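Local coordinates for protein shikimate 5-dehydrogenase (Mycobacterium fortuitum subsp. fortuitum DSM 46621, PDB 4XIJ) that probably catalyses the NADP-dependent, reversible reduction of 3-dehydroshikimate to shikimate, the fourth step of chorismate biosynthesis, at residues A[245-257]-A[263-275]. Numbering follows the deposited sequence.
Sequences GLQMLLNQAFAQV and MPAPKEAMRAALG. With EDO (1,2-ethanediol), chain C; SO4 (sulfate ion), chain H.
Met-270 fits as a knob among Leu-250, Ala-253, Phe-254 and Val-257, and its atoms can be followed outward one by one. Met-270 CB lies 3.9 Å from Leu-250 CD1. Met-270 SD stands at the rim of the Phe-254 ring, 5.0 Å from the centroid and 88° off the ring normal, which defines an edge-on Met-aromatic contact. The chain then bends at its last torsion (chi3 73°), bringing Met-270 CE to 3.5 Å from Ala-253 CB and also against Val-257 CG2.

The Phe-254 ring is enclosed in other directions as well. Lys-267 runs extended across one face, its CG 4.0 Å from the centroid in a CH-pi contact, while the carbonyl oxygen of Leu-250 lies over the opposite face, towards the rim. Ala-265 CB packs obliquely against Phe-254 CD1.

At the C-terminal end of the chain, Leu-274 turns CG opposite the backbone nitrogen, and its methyls settle against Leu-246 and Leu-250: Leu-274 CD1 is 3.4 Å from Leu-246 O, and Leu-274 CD2 3.8 Å from Leu-246 CB. Polar links gather at the margin. One water accepts from both Gln-247 NE2 and Arg-271 NE, bridging the segments. The Arg-271 guanidinium meets edge-on a sulfate, probably from the crystallisation liquor, and its NH2 also forms a salt bridge with Glu-268 OE2 (2.9 Å).

Segments 246-257 and 267-272 run at 136° between their N-to-C directions, obliquely antiparallel; Val-257, Pro-266, Ala-269 and Ala-273 also touch helix 28-38 of the substrate-binding domain, and the terminal carboxylate of Gly-275 pairs with Arg-27. With no direct hydrogen bond between the segments, cohesion probably comes chiefly from apolar, CH-pi and sulfur-aromatic packing, with the water bridge and the Arg-271 guanidinium at its border.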
loop_
_atom_site.group_PDB
_atom_site.type_symbol
_atom_site.label_atom_id
_atom_site.label_comp_id
_atom_site.label_asym_id
_atom_site.label_seq_id
_atom_site.Cartn_x
_atom_site.Cartn_y
_atom_site.Cartn_z
ATOM N N GLY A 245 -4.036 -7.990 5.353
ATOM C CA GLY A 245 -3.441 -6.689 5.142
ATOM C C GLY A 245 -2.187 -6.417 5.932
ATOM O O GLY A 245 -1.460 -5.503 5.571
ATOM N N LEU A 246 -1.913 -7.178 6.993
ATOM C CA LEU A 246 -0.625 -6.968 7.698
ATOM C C LEU A 246 0.534 -7.198 6.735
ATOM O O LEU A 246 1.593 -6.574 6.879
ATOM C CB LEU A 246 -0.460 -7.876 8.925
ATOM C CG LEU A 246 -1.393 -7.477 10.063
ATOM C CD1 LEU A 246 -1.281 -8.582 11.123
ATOM C CD2 LEU A 246 -1.044 -6.073 10.652
ATOM N N GLN A 247 0.374 -8.088 5.758
ATOM C CA GLN A 247 1.484 -8.289 4.815
ATOM C C GLN A 247 1.683 -7.095 3.856
ATOM O O GLN A 247 2.802 -6.857 3.400
ATOM C CB GLN A 247 1.270 -9.581 3.991
ATOM C CG GLN A 247 1.220 -10.832 4.855
ATOM C CD GLN A 247 2.419 -10.951 5.804
ATOM O OE1 GLN A 247 2.246 -11.173 7.022
ATOM N NE2 GLN A 247 3.607 -10.872 5.267
ATOM N N MET A 248 0.606 -6.370 3.526
ATOM C CA MET A 248 0.737 -5.111 2.804
ATOM C C MET A 248 1.517 -4.101 3.655
ATOM O O MET A 248 2.476 -3.523 3.189
ATOM C CB MET A 248 -0.639 -4.567 2.424
ATOM C CG MET A 248 -1.326 -5.513 1.444
ATOM S SD MET A 248 -3.092 -5.134 1.249
ATOM C CE MET A 248 -3.095 -3.453 0.616
ATOM N N LEU A 249 1.130 -3.944 4.923
ATOM C CA LEU A 249 1.831 -2.987 5.809
ATOM C C LEU A 249 3.314 -3.357 5.937
ATOM O O LEU A 249 4.194 -2.470 5.868
ATOM C CB LEU A 249 1.193 -2.911 7.216
ATOM C CG LEU A 249 -0.247 -2.407 7.304
ATOM C CD1 LEU A 249 -0.679 -2.369 8.765
ATOM C CD2 LEU A 249 -0.400 -1.039 6.653
ATOM N N LEU A 250 3.609 -4.646 6.085
ATOM C CA LEU A 250 4.989 -5.104 6.195
ATOM C C LEU A 250 5.806 -4.723 4.972
ATOM O O LEU A 250 6.867 -4.114 5.096
ATOM C CB LEU A 250 4.997 -6.611 6.406
ATOM C CG LEU A 250 6.404 -7.196 6.587
ATOM C CD1 LEU A 250 6.981 -6.810 7.916
ATOM C CD2 LEU A 250 6.286 -8.705 6.466
ATOM N N ASN A 251 5.289 -5.063 3.780
ATOM C CA ASN A 251 6.031 -4.807 2.570
ATOM C C ASN A 251 6.129 -3.304 2.209
ATOM O O ASN A 251 7.167 -2.881 1.702
ATOM C CB ASN A 251 5.442 -5.628 1.432
ATOM C CG ASN A 251 5.911 -7.074 1.477
ATOM O OD1 ASN A 251 7.011 -7.402 0.989
ATOM N ND2 ASN A 251 5.118 -7.949 2.098
ATOM N N GLN A 252 5.128 -2.512 2.562
ATOM C CA GLN A 252 5.222 -1.053 2.453
ATOM C C GLN A 252 6.410 -0.514 3.244
ATOM O O GLN A 252 7.115 0.408 2.822
ATOM C CB GLN A 252 3.936 -0.353 2.986
ATOM C CG GLN A 252 2.705 -0.505 2.134
ATOM C CD GLN A 252 1.439 -0.162 2.905
ATOM O OE1 GLN A 252 1.498 0.546 3.934
ATOM N NE2 GLN A 252 0.296 -0.619 2.404
ATOM N N ALA A 253 6.587 -1.076 4.438
ATOM C CA ALA A 253 7.579 -0.586 5.368
ATOM C C ALA A 253 8.977 -1.048 4.968
ATOM O O ALA A 253 9.944 -0.310 5.206
ATOM C CB ALA A 253 7.237 -1.063 6.804
ATOM N N PHE A 254 9.098 -2.272 4.423
ATOM C CA PHE A 254 10.432 -2.778 4.020
ATOM C C PHE A 254 11.090 -1.732 3.129
ATOM O O PHE A 254 12.271 -1.349 3.295
ATOM C CB PHE A 254 10.342 -4.058 3.200
ATOM C CG PHE A 254 10.009 -5.307 3.946
ATOM C CD1 PHE A 254 10.203 -5.442 5.315
ATOM C CD2 PHE A 254 9.533 -6.403 3.227
ATOM C CE1 PHE A 254 9.962 -6.660 5.947
ATOM C CE2 PHE A 254 9.270 -7.610 3.846
ATOM C CZ PHE A 254 9.477 -7.748 5.219
ATOM N N ALA A 255 10.311 -1.258 2.160
ATOM C CA ALA A 255 10.878 -0.384 1.148
ATOM C C ALA A 255 11.271 1.012 1.711
ATOM O O ALA A 255 12.315 1.571 1.388
ATOM C CB ALA A 255 9.868 -0.265 -0.011
ATOM N N GLN A 256 10.468 1.522 2.629
ATOM C CA GLN A 256 10.806 2.769 3.305
ATOM C C GLN A 256 12.061 2.627 4.147
ATOM O O GLN A 256 12.943 3.501 4.122
ATOM C CB GLN A 256 9.660 3.220 4.192
ATOM C CG GLN A 256 8.399 3.538 3.389
ATOM C CD GLN A 256 7.275 4.019 4.246
ATOM O OE1 GLN A 256 7.219 3.673 5.432
ATOM N NE2 GLN A 256 6.358 4.785 3.665
ATOM N N VAL A 257 12.160 1.526 4.908
ATOM C CA VAL A 257 13.348 1.331 5.759
ATOM C C VAL A 257 14.610 1.279 4.888
ATOM O O VAL A 257 15.642 1.899 5.265
ATOM C CB VAL A 257 13.211 0.075 6.625
ATOM C CG1 VAL A 257 14.569 -0.333 7.280
ATOM C CG2 VAL A 257 12.115 0.307 7.687
ATOM N N MET A 263 20.209 0.318 4.137
ATOM C CA MET A 263 20.527 -1.049 4.553
ATOM C C MET A 263 19.378 -1.985 4.160
ATOM O O MET A 263 18.214 -1.563 4.097
ATOM C CB MET A 263 20.778 -1.090 6.063
ATOM C CG MET A 263 21.630 0.093 6.535
ATOM S SD MET A 263 21.785 0.185 8.333
ATOM C CE MET A 263 22.792 -1.246 8.401
ATOM N N PRO A 264 19.677 -3.261 3.891
ATOM C CA PRO A 264 18.607 -4.243 3.648
ATOM C C PRO A 264 17.636 -4.320 4.824
ATOM O O PRO A 264 18.055 -4.219 5.990
ATOM C CB PRO A 264 19.368 -5.548 3.475
ATOM C CG PRO A 264 20.733 -5.088 2.987
ATOM C CD PRO A 264 21.010 -3.856 3.778
ATOM N N ALA A 265 16.339 -4.415 4.531
ATOM C CA ALA A 265 15.343 -4.464 5.604
ATOM C C ALA A 265 15.601 -5.656 6.523
ATOM O O ALA A 265 15.845 -6.743 6.060
ATOM C CB ALA A 265 13.906 -4.506 5.026
ATOM N N PRO A 266 15.525 -5.453 7.846
ATOM C CA PRO A 266 15.706 -6.566 8.788
ATOM C C PRO A 266 14.353 -7.257 8.910
ATOM O O PRO A 266 13.514 -6.904 9.743
ATOM C CB PRO A 266 16.129 -5.865 10.086
ATOM C CG PRO A 266 15.404 -4.516 10.014
ATOM C CD PRO A 266 15.371 -4.160 8.521
ATOM N N LYS A 267 14.121 -8.223 8.043
ATOM C CA LYS A 267 12.729 -8.665 7.854
ATOM C C LYS A 267 12.169 -9.419 9.056
ATOM O O LYS A 267 10.994 -9.234 9.391
ATOM C CB LYS A 267 12.577 -9.524 6.589
ATOM C CG LYS A 267 12.931 -8.770 5.316
ATOM C CD LYS A 267 12.541 -9.497 4.040
ATOM C CE LYS A 267 12.691 -8.568 2.861
ATOM N NZ LYS A 267 12.259 -9.188 1.551
ATOM N N GLU A 268 12.970 -10.262 9.724
ATOM C CA GLU A 268 12.435 -11.002 10.861
ATOM C C GLU A 268 12.111 -10.038 11.986
ATOM O O GLU A 268 11.112 -10.209 12.716
ATOM C CB GLU A 268 13.399 -12.103 11.327
ATOM C CG GLU A 268 13.325 -13.364 10.418
ATOM C CD GLU A 268 11.983 -14.136 10.507
ATOM O OE1 GLU A 268 11.820 -14.936 11.494
ATOM O OE2 GLU A 268 11.121 -13.973 9.605
ATOM N N ALA A 269 12.962 -9.037 12.186
ATOM C CA ALA A 269 12.722 -8.067 13.272
ATOM C C ALA A 269 11.429 -7.298 12.974
ATOM O O ALA A 269 10.629 -7.050 13.876
ATOM C CB ALA A 269 13.902 -7.132 13.396
ATOM N N MET A 270 11.205 -6.931 11.718
ATOM C CA MET A 270 9.975 -6.206 11.375
ATOM C C MET A 270 8.743 -7.103 11.481
ATOM O O MET A 270 7.679 -6.648 11.905
ATOM C CB MET A 270 10.124 -5.601 9.969
ATOM C CG MET A 270 11.190 -4.496 10.007
ATOM S SD MET A 270 11.498 -3.749 8.403
ATOM C CE MET A 270 9.990 -2.761 8.154
ATOM N N ARG A 271 8.890 -8.379 11.110
ATOM C CA ARG A 271 7.770 -9.314 11.330
ATOM C C ARG A 271 7.407 -9.444 12.810
ATOM O O ARG A 271 6.204 -9.638 13.130
ATOM C CB ARG A 271 8.056 -10.700 10.751
ATOM C CG ARG A 271 8.077 -10.698 9.205
ATOM C CD ARG A 271 8.495 -12.071 8.644
ATOM N NE ARG A 271 8.539 -12.014 7.188
ATOM C CZ ARG A 271 9.625 -12.267 6.455
ATOM N NH1 ARG A 271 9.552 -12.170 5.136
ATOM N NH2 ARG A 271 10.762 -12.645 7.045
ATOM N N ALA A 272 8.405 -9.397 13.698
ATOM C CA ALA A 272 8.114 -9.485 15.126
ATOM C C ALA A 272 7.267 -8.308 15.595
ATOM O O ALA A 272 6.541 -8.428 16.569
ATOM C CB ALA A 272 9.436 -9.576 15.952
ATOM N N ALA A 273 7.363 -7.171 14.902
ATOM C CA ALA A 273 6.635 -5.964 15.296
ATOM C C ALA A 273 5.290 -5.804 14.571
ATOM O O ALA A 273 4.562 -4.840 14.776
ATOM C CB ALA A 273 7.522 -4.703 15.038
ATOM N N LEU A 274 4.955 -6.759 13.746
ATOM C CA LEU A 274 3.795 -6.640 12.865
ATOM C C LEU A 274 2.504 -7.038 13.582
ATOM O O LEU A 274 2.411 -8.154 14.102
ATOM C CB LEU A 274 4.021 -7.519 11.643
ATOM C CG LEU A 274 3.023 -7.333 10.507
ATOM C CD1 LEU A 274 3.158 -5.951 9.886
ATOM C CD2 LEU A 274 3.284 -8.446 9.467
ATOM N N GLY A 275 1.516 -6.141 13.577
ATOM C CA GLY A 275 0.221 -6.381 14.182
ATOM C C GLY A 275 -0.527 -5.067 14.310
ATOM O O GLY A 275 0.065 -4.001 14.007
ATOM O OXT GLY A 275 -1.704 -5.014 14.718
HETATM C C1 EDO C . 15.501 -11.455 8.454
HETATM O O1 EDO C . 15.798 -10.792 9.633
HETATM C C2 EDO C . 16.604 -11.026 7.546
HETATM O O2 EDO C . 16.076 -9.987 6.717
HETATM S S SO4 H . 12.386 -13.584 3.522
HETATM O O1 SO4 H . 12.693 -13.152 4.907
HETATM O O2 SO4 H . 12.200 -15.047 3.490
HETATM O O3 SO4 H . 13.520 -13.232 2.650
HETATM O O4 SO4 H . 11.169 -12.921 3.017
HETATM O O HOH W 1 5.865 -12.086 6.309
#